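Mll7089 protein (Mesorhizobium loti, PDB 2OZ8) is of uncharacterised function but probably belongs to the enolase superfamily and may act as a magnesium-dependent hydro-lyase. Local coordinates at residues 15-20 with 319-324; 61-66 with 100-105; 159-164 with 331-336. All coordinates share one frame; numbering follows the deposited sequence.

Contact 1. Residues 15-20 with 319-324; sequences FARDRV and SFQNFD
The Asn322 side chain slides past the Phe15 ring in the opposite direction, ring and amide planes 67° apart, with its OD1 level with the ring edge. Its CG sits between the backbone N and the carbonyl carbon (chi1 63°), which carries the amide across to strand 5-17. There ND2 reaches Ala16 O at 3.3 Å, meeting a lone pair in the carbonyl plane with an N-H...O angle of 162°; ND2 also bonds Pro373 O. Shortened to an alanine, this position is likely to leave Ala16 O without its amide donor and a gap beside the Phe15 ring. The Phe15 ring continues to Phe323, its CZ 4.1 Å from CD1 of that ring, and the two side chains cross at about a right angle.

In enolase-superfamily proteins an N-terminal capping domain packs against a modified TIM barrel, and this contact joins the two: the end of a capping-sheet strand meets the loop after barrel strand 313-318. Arg17 lies alongside Gln321, both pointing the same way, and NH1 donates to OE1 at 3.1 Å with the guanidinium and amide planes nearly parallel. Its NE is taken by Asp30 O, so the guanidinium is gripped from two directions. One water lies between Arg17 NH1, Asp18 OD1 and the backbone N of Asn322; another joins Arg17 NH2 to Gln321 OE1. Asp18 OD2 turns to Asn375. Arg19, bent at chi3, brings its guanidinium edge to the backbone carbonyls of Ser319 and Phe320; NH2 makes a weak bond of 2.7 Å to Phe320 O, which also accepts from Asn375.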
loop_
_atom_site.group_PDB
_atom_site.type_symbol
_atom_site.label_atom_id
_atom_site.label_comp_id
_atom_site.label_asym_id
_atom_site.label_seq_id
_atom_site.Cartn_x
_atom_site.Cartn_y
_atom_site.Cartn_z
ATOM N N PHE A 15 42.877 28.651 3.507
ATOM C CA PHE A 15 44.218 28.071 3.520
ATOM C C PHE A 15 44.339 26.743 2.782
ATOM O O PHE A 15 43.356 26.045 2.604
ATOM C CB PHE A 15 44.719 27.927 4.946
ATOM C CG PHE A 15 43.809 27.118 5.870
ATOM C CD1 PHE A 15 44.085 25.759 6.142
ATOM C CD2 PHE A 15 42.728 27.725 6.540
ATOM C CE1 PHE A 15 43.321 25.013 7.095
ATOM C CE2 PHE A 15 41.921 26.998 7.459
ATOM C CZ PHE A 15 42.233 25.626 7.736
ATOM N N ALA A 16 45.564 26.417 2.362
ATOM C CA ALA A 16 45.894 25.143 1.706
ATOM C C ALA A 16 45.822 24.000 2.694
ATOM O O ALA A 16 46.119 24.173 3.899
ATOM C CB ALA A 16 47.301 25.191 1.064
ATOM N N ARG A 17 45.410 22.839 2.176
ATOM C CA ARG A 17 45.421 21.587 2.935
ATOM C C ARG A 17 46.790 20.935 2.832
ATOM O O ARG A 17 47.557 21.249 1.935
ATOM C CB ARG A 17 44.352 20.626 2.403
ATOM C CG ARG A 17 42.944 21.028 2.799
ATOM C CD ARG A 17 41.908 20.099 2.154
ATOM N NE ARG A 17 40.547 20.570 2.389
ATOM C CZ ARG A 17 39.794 20.192 3.414
ATOM N NH1 ARG A 17 40.257 19.341 4.330
ATOM N NH2 ARG A 17 38.569 20.674 3.532
ATOM N N ASP A 18 47.066 20.014 3.750
ATOM C CA ASP A 18 48.270 19.192 3.699
ATOM C C ASP A 18 48.235 18.008 2.707
ATOM O O ASP A 18 49.278 17.458 2.383
ATOM C CB ASP A 18 48.663 18.725 5.109
ATOM C CG ASP A 18 47.648 17.771 5.743
ATOM O OD1 ASP A 18 46.391 17.875 5.512
ATOM O OD2 ASP A 18 48.147 16.891 6.505
ATOM N N ARG A 19 47.051 17.645 2.216
ATOM C CA ARG A 19 46.872 16.580 1.231
ATOM C C ARG A 19 45.612 16.912 0.448
ATOM O O ARG A 19 44.780 17.693 0.923
ATOM C CB ARG A 19 46.675 15.230 1.939
ATOM C CG ARG A 19 45.305 15.046 2.578
ATOM C CD ARG A 19 45.151 13.763 3.399
ATOM N NE ARG A 19 44.701 14.101 4.754
ATOM C CZ ARG A 19 43.582 13.738 5.356
ATOM N NH1 ARG A 19 42.686 12.923 4.845
ATOM N NH2 ARG A 19 43.407 14.171 6.566
ATOM N N VAL A 20 45.441 16.301 -0.720
ATOM C CA VAL A 20 44.154 16.378 -1.414
ATOM C C VAL A 20 43.135 15.497 -0.702
ATOM O O VAL A 20 43.459 14.339 -0.326
ATOM C CB VAL A 20 44.244 15.977 -2.936
ATOM C CG1 VAL A 20 42.876 16.119 -3.626
ATOM C CG2 VAL A 20 45.219 16.886 -3.667
ATOM N N SER A 319 38.965 12.623 10.349
ATOM C CA SER A 319 39.550 12.632 9.004
ATOM C C SER A 319 40.953 13.251 8.904
ATOM O O SER A 319 41.448 13.511 7.825
ATOM C CB SER A 319 38.607 13.313 8.032
ATOM O OG SER A 319 37.447 12.513 7.811
ATOM N N PHE A 320 41.580 13.483 10.057
ATOM C CA PHE A 320 42.946 13.975 10.093
ATOM C C PHE A 320 43.140 15.286 9.339
ATOM O O PHE A 320 44.209 15.517 8.818
ATOM C CB PHE A 320 43.936 12.882 9.604
ATOM C CG PHE A 320 43.828 11.620 10.384
ATOM C CD1 PHE A 320 44.597 11.432 11.507
ATOM C CD2 PHE A 320 42.910 10.613 10.008
ATOM C CE1 PHE A 320 44.488 10.294 12.245
ATOM C CE2 PHE A 320 42.789 9.447 10.766
ATOM C CZ PHE A 320 43.563 9.304 11.890
ATOM N N GLN A 321 42.134 16.151 9.308
ATOM C CA GLN A 321 42.299 17.453 8.621
ATOM C C GLN A 321 43.270 18.434 9.381
ATOM O O GLN A 321 43.453 18.320 10.605
ATOM C CB GLN A 321 40.933 18.064 8.328
ATOM C CG GLN A 321 40.158 17.283 7.258
ATOM C CD GLN A 321 38.694 17.626 7.215
ATOM O OE1 GLN A 321 38.190 18.070 6.182
ATOM N NE2 GLN A 321 37.987 17.422 8.349
ATOM N N ASN A 322 43.946 19.328 8.656
ATOM C CA ASN A 322 44.901 20.249 9.304
ATOM C C ASN A 322 44.144 21.466 9.821
ATOM O O ASN A 322 44.199 22.520 9.211
ATOM C CB ASN A 322 46.036 20.676 8.374
ATOM C CG ASN A 322 45.538 21.467 7.159
ATOM O OD1 ASN A 322 44.429 21.218 6.670
ATOM N ND2 ASN A 322 46.359 22.422 6.658
ATOM N N PHE A 323 43.464 21.302 10.955
ATOM C CA PHE A 323 42.531 22.305 11.519
ATOM C C PHE A 323 42.926 22.738 12.935
ATOM O O PHE A 323 42.457 23.726 13.417
ATOM C CB PHE A 323 41.076 21.744 11.596
ATOM C CG PHE A 323 40.388 21.547 10.259
ATOM C CD1 PHE A 323 40.937 22.028 9.077
ATOM C CD2 PHE A 323 39.162 20.894 10.192
ATOM C CE1 PHE A 323 40.268 21.839 7.816
ATOM C CE2 PHE A 323 38.496 20.707 8.978
ATOM C CZ PHE A 323 39.043 21.199 7.785
ATOM N N ASP A 324 43.768 21.986 13.609
ATOM C CA ASP A 324 43.923 22.143 15.046
ATOM C C ASP A 324 44.528 23.497 15.439
ATOM O O ASP A 324 44.275 24.010 16.538
ATOM C CB ASP A 324 44.770 20.987 15.616
ATOM C CG ASP A 324 44.044 19.632 15.592
ATOM O OD1 ASP A 324 42.950 19.470 14.968
ATOM O OD2 ASP A 324 44.574 18.704 16.222
HETATM O O HOH W 1 43.294 18.803 5.494
HETATM O O HOH W 2 36.247 19.558 5.317
#

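Contact 2. Residues 61-66 with 100-105; sequences QEIESV and LPFHEA
Within 61-66, Ile63 is the first residue to meet the approach to helix 103-118; Glu62, just before it, makes a salt bridge with Arg363 of the second subunit, so the helix serves the core and the subunit interface at once. The CA of Ile63 lies 4.0 Å from Leu100 CD1, so this methyl rests against the helix backbone as well as against the isoleucine side chain. The two branches of Ile63 divide the work: CG1 faces Leu100 CD1, while CG2, anti to the backbone N, comes within 4.2 Å of Phe102 CE1. The same side chain also touches Ile10 and Ala34 of the antiparallel sheet on which the helix lies.

One turn further on, Val66 repeats the pattern. Its CB is 4.1 Å from the same Leu100 CD1, which therefore sits across both residues. From Val66, CG1 points at the edge of the Phe102 ring, near its plane, and approaches CE2 to 3.7 Å; the two side chains cross at about a right angle. Leu100 also serves this ring from within its own segment, its CB 3.7 Å above one face and offset toward the rim. Phe67 adds an edge-to-face contact, and Ile50 and Val71 pack on Phe102 as well.

No hydrogen bond spans the two segments: the helix and the lead-in to helix 103-118 are joined here by van der Waals packing, mostly of hydrocarbon side chains, so shape and the exclusion of water, rather than directional bonding, probably set their spacing.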
loop_
_atom_site.group_PDB
_atom_site.type_symbol
_atom_site.label_atom_id
_atom_site.label_comp_id
_atom_site.label_asym_id
_atom_site.label_seq_id
_atom_site.Cartn_x
_atom_site.Cartn_y
_atom_site.Cartn_z
ATOM N N GLN A 61 33.928 40.951 5.159
ATOM C CA GLN A 61 32.930 42.000 5.192
ATOM C C GLN A 61 31.584 41.572 4.543
ATOM O O GLN A 61 30.507 41.977 5.000
ATOM C CB GLN A 61 33.495 43.297 4.548
ATOM C CG GLN A 61 32.657 44.585 4.802
ATOM C CD GLN A 61 33.135 45.825 3.988
ATOM O OE1 GLN A 61 34.185 46.431 4.263
ATOM N NE2 GLN A 61 32.331 46.221 3.017
ATOM N N GLU A 62 31.656 40.797 3.458
ATOM C CA GLU A 62 30.465 40.296 2.816
ATOM C C GLU A 62 29.739 39.327 3.808
ATOM O O GLU A 62 28.531 39.454 4.018
ATOM C CB GLU A 62 30.818 39.663 1.464
ATOM C CG GLU A 62 29.648 39.313 0.526
ATOM C CD GLU A 62 28.542 40.418 0.364
ATOM O OE1 GLU A 62 28.782 41.664 0.532
ATOM O OE2 GLU A 62 27.399 40.008 0.068
ATOM N N ILE A 63 30.493 38.435 4.459
ATOM C CA ILE A 63 29.967 37.521 5.469
ATOM C C ILE A 63 29.259 38.281 6.627
ATOM O O ILE A 63 28.127 37.938 7.033
ATOM C CB ILE A 63 31.090 36.620 6.032
ATOM C CG1 ILE A 63 31.806 35.857 4.905
ATOM C CG2 ILE A 63 30.525 35.620 7.028
ATOM C CD1 ILE A 63 33.022 35.007 5.338
ATOM N N GLU A 64 29.922 39.316 7.144
ATOM C CA GLU A 64 29.378 40.133 8.210
ATOM C C GLU A 64 28.073 40.846 7.804
ATOM O O GLU A 64 27.146 40.929 8.597
ATOM C CB GLU A 64 30.426 41.124 8.744
ATOM C CG GLU A 64 31.376 40.499 9.727
ATOM C CD GLU A 64 32.581 41.383 10.176
ATOM O OE1 GLU A 64 32.971 42.356 9.478
ATOM O OE2 GLU A 64 33.136 41.066 11.280
ATOM N N SER A 65 27.994 41.345 6.579
ATOM C CA SER A 65 26.814 42.067 6.144
ATOM C C SER A 65 25.615 41.153 5.921
ATOM O O SER A 65 24.494 41.516 6.218
ATOM C CB SER A 65 27.130 42.874 4.896
ATOM O OG SER A 65 28.085 43.891 5.249
ATOM N N VAL A 66 25.855 39.960 5.416
ATOM C CA VAL A 66 24.792 39.004 5.185
ATOM C C VAL A 66 24.301 38.469 6.534
ATOM O O VAL A 66 23.110 38.471 6.811
ATOM C CB VAL A 66 25.275 37.901 4.236
ATOM C CG1 VAL A 66 24.251 36.813 4.093
ATOM C CG2 VAL A 66 25.607 38.520 2.862
ATOM N N LEU A 100 24.410 32.260 2.638
ATOM C CA LEU A 100 25.643 31.582 3.006
ATOM C C LEU A 100 25.257 30.504 3.998
ATOM O O LEU A 100 24.247 30.645 4.676
ATOM C CB LEU A 100 26.612 32.579 3.664
ATOM C CG LEU A 100 27.396 33.536 2.737
ATOM C CD1 LEU A 100 27.884 34.766 3.479
ATOM C CD2 LEU A 100 28.569 32.816 2.100
ATOM N N PRO A 101 26.047 29.419 4.101
ATOM C CA PRO A 101 25.654 28.372 5.053
ATOM C C PRO A 101 25.893 28.692 6.574
ATOM O O PRO A 101 26.916 28.273 7.155
ATOM C CB PRO A 101 26.479 27.168 4.594
ATOM C CG PRO A 101 27.727 27.756 3.975
ATOM C CD PRO A 101 27.286 29.076 3.375
ATOM N N PHE A 102 24.918 29.364 7.193
ATOM C CA PHE A 102 24.945 29.744 8.614
ATOM C C PHE A 102 24.223 28.770 9.599
ATOM O O PHE A 102 24.412 28.814 10.836
ATOM C CB PHE A 102 24.274 31.123 8.778
ATOM C CG PHE A 102 24.985 32.255 8.073
ATOM C CD1 PHE A 102 26.343 32.482 8.263
ATOM C CD2 PHE A 102 24.277 33.134 7.262
ATOM C CE1 PHE A 102 26.973 33.552 7.663
ATOM C CE2 PHE A 102 24.901 34.211 6.663
ATOM C CZ PHE A 102 26.248 34.413 6.848
ATOM N N HIS A 103 23.375 27.915 9.054
ATOM C CA HIS A 103 22.513 27.086 9.872
ATOM C C HIS A 103 23.309 26.276 10.940
ATOM O O HIS A 103 23.048 26.440 12.132
ATOM C CB HIS A 103 21.612 26.231 8.954
ATOM C CG HIS A 103 20.673 25.345 9.677
ATOM N ND1 HIS A 103 19.536 25.820 10.295
ATOM C CD2 HIS A 103 20.685 24.005 9.880
ATOM C CE1 HIS A 103 18.881 24.811 10.847
ATOM N NE2 HIS A 103 19.562 23.697 10.617
ATOM N N GLU A 104 24.297 25.481 10.514
ATOM C CA GLU A 104 25.096 24.681 11.441
ATOM C C GLU A 104 25.865 25.522 12.490
ATOM O O GLU A 104 25.749 25.266 13.683
ATOM C CB GLU A 104 26.047 23.748 10.666
ATOM C CG GLU A 104 27.051 22.960 11.522
ATOM C CD GLU A 104 27.698 21.774 10.762
ATOM O OE1 GLU A 104 27.407 21.565 9.541
ATOM O OE2 GLU A 104 28.510 21.033 11.404
ATOM N N ALA A 105 26.622 26.518 12.024
ATOM C CA ALA A 105 27.462 27.418 12.849
ATOM C C ALA A 105 26.662 28.097 13.954
ATOM O O ALA A 105 27.086 28.162 15.128
ATOM C CB ALA A 105 28.137 28.496 11.944
#

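Contact 3. Residues 159-164 with 331-336; sequences IGYSAF and IEIRDG
Tyr161 OH comes against Ile333 CG2 at 3.3 Å, and CZ of the same ring lies 3.9 Å from that methyl; the two side chains cross at about a right angle. The backbones run closest beside them, where Gly160 O lies 3.3 Å from Asp335 C. No direct hydrogen bond spans the segments, and two waters do the joining instead. Both donate to Ile159 O: one accepts from Asp335 N at 3.1 Å, the other from Gly336 N at 2.7 Å. The second water also lies over a face of the Tyr161 ring, offset toward its rim.

Glycine at both points of closest approach is what allows this spacing. A CB on Gly160 would run into Asp335 CA, and its backbone angles would press such an atom against the preceding carbonyl; one on Gly336 would collide with Gly160 O. Further out, Tyr161 CG lies anti to the carbonyl carbon (chi1 -69°), directing the ring toward Ala135 and Ala137 of strand 132-138 and Tyr318, which also touches Ile333. Phe320 meets the ring edge-to-face.

Gly160, at positive phi, is the C-prime residue of a Schellman motif ending helix 146-158, with Tyr161 N bonded to Ala156 O. The chain then enters strand 163-167, the helix-to-strand return typical of the TIM-barrel fold, here packed against the small antiparallel hairpin of 333-334 and 337-339.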
loop_
_atom_site.group_PDB
_atom_site.type_symbol
_atom_site.label_atom_id
_atom_site.label_comp_id
_atom_site.label_asym_id
_atom_site.label_seq_id
_atom_site.Cartn_x
_atom_site.Cartn_y
_atom_site.Cartn_z
ATOM N N ILE A 159 48.468 4.607 16.101
ATOM C CA ILE A 159 47.950 5.307 17.290
ATOM C C ILE A 159 46.569 4.793 17.746
ATOM O O ILE A 159 45.880 5.446 18.523
ATOM C CB ILE A 159 47.881 6.837 17.046
ATOM C CG1 ILE A 159 46.749 7.174 16.047
ATOM C CG2 ILE A 159 49.288 7.405 16.597
ATOM C CD1 ILE A 159 46.755 8.588 15.561
ATOM N N GLY A 160 46.143 3.639 17.269
ATOM C CA GLY A 160 45.090 2.923 17.998
ATOM C C GLY A 160 43.675 2.896 17.466
ATOM O O GLY A 160 42.776 2.426 18.165
ATOM N N TYR A 161 43.476 3.410 16.249
ATOM C CA TYR A 161 42.241 3.160 15.477
ATOM C C TYR A 161 42.142 1.693 15.155
ATOM O O TYR A 161 43.161 1.029 14.910
ATOM C CB TYR A 161 42.206 4.005 14.195
ATOM C CG TYR A 161 42.047 5.495 14.499
ATOM C CD1 TYR A 161 40.763 6.094 14.575
ATOM C CD2 TYR A 161 43.189 6.310 14.740
ATOM C CE1 TYR A 161 40.615 7.483 14.889
ATOM C CE2 TYR A 161 43.066 7.674 15.042
ATOM C CZ TYR A 161 41.773 8.254 15.134
ATOM O OH TYR A 161 41.688 9.592 15.439
ATOM N N SER A 162 40.928 1.170 15.173
ATOM C CA SER A 162 40.671 -0.222 14.799
ATOM C C SER A 162 39.561 -0.269 13.767
ATOM O O SER A 162 39.175 -1.347 13.308
ATOM C CB SER A 162 40.304 -1.043 16.015
ATOM O OG SER A 162 39.229 -0.455 16.745
ATOM N N ALA A 163 39.060 0.912 13.382
ATOM C CA ALA A 163 38.072 1.025 12.318
ATOM C C ALA A 163 38.478 2.115 11.308
ATOM O O ALA A 163 38.972 3.184 11.708
ATOM C CB ALA A 163 36.682 1.292 12.917
ATOM N N PHE A 164 38.253 1.848 10.015
ATOM C CA PHE A 164 38.853 2.585 8.893
ATOM C C PHE A 164 37.827 2.729 7.766
ATOM O O PHE A 164 37.195 1.759 7.401
ATOM C CB PHE A 164 40.084 1.817 8.355
ATOM C CG PHE A 164 41.125 1.541 9.413
ATOM C CD1 PHE A 164 42.058 2.524 9.769
ATOM C CD2 PHE A 164 41.128 0.349 10.119
ATOM C CE1 PHE A 164 42.959 2.323 10.801
ATOM C CE2 PHE A 164 42.075 0.140 11.206
ATOM C CZ PHE A 164 42.964 1.125 11.518
ATOM N N ILE A 331 39.699 18.557 20.403
ATOM C CA ILE A 331 39.105 17.395 21.040
ATOM C C ILE A 331 40.079 16.223 21.139
ATOM O O ILE A 331 40.614 15.781 20.141
ATOM C CB ILE A 331 37.800 16.913 20.263
ATOM C CG1 ILE A 331 36.692 17.993 20.274
ATOM C CG2 ILE A 331 37.267 15.565 20.820
ATOM C CD1 ILE A 331 36.432 18.696 21.685
ATOM N N GLU A 332 40.275 15.702 22.341
ATOM C CA GLU A 332 41.080 14.511 22.536
ATOM C C GLU A 332 40.534 13.245 21.806
ATOM O O GLU A 332 39.379 12.860 21.978
ATOM C CB GLU A 332 41.218 14.200 24.037
ATOM C CG GLU A 332 42.296 13.145 24.334
ATOM C CD GLU A 332 42.417 12.783 25.804
ATOM O OE1 GLU A 332 41.629 13.300 26.637
ATOM O OE2 GLU A 332 43.307 11.935 26.139
ATOM N N ILE A 333 41.389 12.606 21.016
ATOM C CA ILE A 333 41.115 11.269 20.546
ATOM C C ILE A 333 42.298 10.387 20.929
ATOM O O ILE A 333 43.418 10.604 20.461
ATOM C CB ILE A 333 40.890 11.212 19.020
ATOM C CG1 ILE A 333 39.654 12.036 18.616
ATOM C CG2 ILE A 333 40.798 9.753 18.598
ATOM C CD1 ILE A 333 39.338 12.075 17.077
ATOM N N ARG A 334 42.041 9.396 21.775
ATOM C CA ARG A 334 43.099 8.531 22.322
ATOM C C ARG A 334 42.729 7.080 22.193
ATOM O O ARG A 334 41.677 6.669 22.687
ATOM C CB ARG A 334 43.346 8.846 23.805
ATOM C CG ARG A 334 44.263 7.821 24.504
ATOM C CD ARG A 334 44.861 8.359 25.847
ATOM N NE ARG A 334 43.835 9.059 26.637
ATOM C CZ ARG A 334 43.085 8.475 27.575
ATOM N NH1 ARG A 334 43.257 7.185 27.851
ATOM N NH2 ARG A 334 42.163 9.182 28.230
ATOM N N ASP A 335 43.594 6.301 21.545
ATOM C CA ASP A 335 43.348 4.876 21.286
ATOM C C ASP A 335 41.997 4.528 20.633
ATOM O O ASP A 335 41.308 3.602 21.061
ATOM C CB ASP A 335 43.592 4.038 22.555
ATOM C CG ASP A 335 45.059 4.050 22.974
ATOM O OD1 ASP A 335 45.944 4.225 22.064
ATOM O OD2 ASP A 335 45.324 3.937 24.205
ATOM N N GLY A 336 41.623 5.294 19.612
ATOM C CA GLY A 336 40.378 5.058 18.909
ATOM C C GLY A 336 39.122 5.468 19.649
ATOM O O GLY A 336 38.016 5.058 19.247
HETATM O O HOH W 3 46.333 7.390 20.513
HETATM O O HOH W 4 43.371 6.844 18.290
#

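In the fold
Contact 1 closes a long loop of chain, tying the capping sheet to the barrel. Contact 2 is nested within that loop and joins helix 60-70 to the lead-in of helix 103-118, both lying on that sheet, its centre about 22 Å from that of contact 1. Contact 3 belongs to the barrel and its added hairpin; its segments alternate along the chain with those of contact 1, and the two touch through the rings of Phe320 and Tyr161. Contacts 2 and 3 come in series, on opposite sides of the chain's centre, with centres about 33 Å apart. Contact 1 thus bridges two domains whose internal packing the others illustrate, an arrangement consistent with the enolase-superfamily architecture.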